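PDB 5EUR: uncharacterized protein from Shigella flexneri 5a str. M90T, which is of unknown function but forms a largely helical protein that assembles from three copies. Local coordinates for residues I10-D15 / L26-F31. Numbering follows the deposited sequence.
Sequences IALSAD and LSTKYF
CD1 of I10 reaches the outer end of the F31 ring obliquely, 3.9 Å from CZ and equally near CE2; this is the apolar pair of the contact. F31 swings its ring there with CG anti to the backbone N (chi1 -176°). Beside it, L12 sends CD1 across T28 at about a right angle, so that a methyl lies against a hydroxyl, 3.7 Å from OG1, with the threonine methyl CG2 at 4.2 Å. That hydroxyl, buried beside a methyl, is satisfied by the carbonyl O of K16. V19, on the strand between, touches L12, T28 and F31, while I57 of helix 47-59 packs against both I10 and F31.

No hydrogen bond crosses between the segments; each has one internal side-chain bond. S13 OG donates to D15 OD1 over 2.7 Å, meeting it nearly along the C-O axis and bracing the turn after strand 10-12; OD1 also forms a salt bridge with R126 of the third subunit. S27 is the N-cap of helix 28-43: its OG accepts from Y30 N at 3.1 Å.

The contact thus joins edge strand 10-12 of a three-stranded antiparallel meander to the first turn of the helix into which the third strand runs directly.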
# COMPACT_ATOMS: atom_id res chain seq x y z
N ILE A 10 11.83 2.48 -8.52
CA ILE A 10 11.92 1.13 -7.97
C ILE A 10 13.32 0.58 -8.18
O ILE A 10 13.80 0.51 -9.32
CB ILE A 10 10.90 0.17 -8.60
CG1 ILE A 10 9.47 0.69 -8.52
CG2 ILE A 10 10.98 -1.19 -7.93
CD1 ILE A 10 8.54 -0.09 -9.46
N ALA A 11 13.95 0.13 -7.10
CA ALA A 11 15.21 -0.59 -7.18
C ALA A 11 15.05 -1.92 -6.48
O ALA A 11 14.54 -1.97 -5.36
CB ALA A 11 16.35 0.21 -6.55
N LEU A 12 15.48 -2.99 -7.14
CA LEU A 12 15.44 -4.32 -6.56
C LEU A 12 16.75 -4.60 -5.83
O LEU A 12 17.83 -4.28 -6.33
CB LEU A 12 15.20 -5.35 -7.68
CG LEU A 12 14.98 -6.83 -7.39
CD1 LEU A 12 13.82 -7.03 -6.44
CD2 LEU A 12 14.70 -7.57 -8.69
N SER A 13 16.64 -5.15 -4.63
CA SER A 13 17.81 -5.44 -3.81
C SER A 13 18.67 -6.53 -4.46
O SER A 13 18.19 -7.32 -5.28
CB SER A 13 17.40 -5.88 -2.40
OG SER A 13 16.83 -7.19 -2.40
N ALA A 14 19.94 -6.58 -4.06
CA ALA A 14 20.85 -7.56 -4.64
C ALA A 14 20.37 -8.99 -4.39
O ALA A 14 20.41 -9.84 -5.28
CB ALA A 14 22.26 -7.36 -4.09
N ASP A 15 19.87 -9.27 -3.18
CA ASP A 15 19.34 -10.60 -2.91
C ASP A 15 17.91 -10.77 -3.39
O ASP A 15 17.33 -11.84 -3.19
CB ASP A 15 19.47 -10.94 -1.42
CG ASP A 15 18.65 -10.03 -0.52
OD1 ASP A 15 17.75 -9.31 -1.00
OD2 ASP A 15 18.91 -10.05 0.70
N LEU A 26 10.40 -2.22 1.03
CA LEU A 26 9.30 -3.16 1.19
C LEU A 26 9.77 -4.55 0.79
O LEU A 26 10.61 -4.69 -0.10
CB LEU A 26 8.10 -2.78 0.31
CG LEU A 26 7.43 -1.43 0.51
CD1 LEU A 26 6.49 -1.17 -0.67
CD2 LEU A 26 6.67 -1.47 1.82
N SER A 27 9.18 -5.57 1.38
CA SER A 27 9.46 -6.91 0.87
C SER A 27 8.99 -6.98 -0.57
O SER A 27 7.95 -6.41 -0.93
CB SER A 27 8.79 -8.00 1.71
OG SER A 27 7.42 -8.16 1.38
N THR A 28 9.78 -7.64 -1.42
CA THR A 28 9.44 -7.70 -2.84
C THR A 28 8.07 -8.32 -3.05
O THR A 28 7.28 -7.81 -3.85
CB THR A 28 10.51 -8.48 -3.60
OG1 THR A 28 11.76 -7.82 -3.43
CG2 THR A 28 10.16 -8.55 -5.08
N LYS A 29 7.77 -9.41 -2.34
CA LYS A 29 6.49 -10.08 -2.53
C LYS A 29 5.33 -9.21 -2.08
O LYS A 29 4.27 -9.23 -2.71
CB LYS A 29 6.49 -11.42 -1.79
CG LYS A 29 7.48 -12.40 -2.38
CD LYS A 29 6.99 -12.92 -3.71
CE LYS A 29 8.10 -12.99 -4.74
NZ LYS A 29 7.93 -11.88 -5.73
N TYR A 30 5.49 -8.44 -1.00
CA TYR A 30 4.41 -7.51 -0.63
C TYR A 30 4.18 -6.50 -1.74
O TYR A 30 3.04 -6.21 -2.12
CB TYR A 30 4.73 -6.79 0.68
CG TYR A 30 3.69 -5.76 1.05
CD1 TYR A 30 2.49 -6.13 1.64
CD2 TYR A 30 3.91 -4.41 0.79
CE1 TYR A 30 1.53 -5.18 1.97
CE2 TYR A 30 2.95 -3.45 1.10
CZ TYR A 30 1.77 -3.85 1.69
OH TYR A 30 0.83 -2.90 2.00
N PHE A 31 5.26 -5.94 -2.29
CA PHE A 31 5.10 -4.97 -3.36
C PHE A 31 4.42 -5.58 -4.58
O PHE A 31 3.50 -5.00 -5.14
CB PHE A 31 6.45 -4.37 -3.73
CG PHE A 31 6.36 -3.30 -4.76
CD1 PHE A 31 5.73 -2.09 -4.46
CD2 PHE A 31 6.89 -3.48 -6.02
CE1 PHE A 31 5.64 -1.09 -5.41
CE2 PHE A 31 6.80 -2.48 -6.96
CZ PHE A 31 6.17 -1.29 -6.66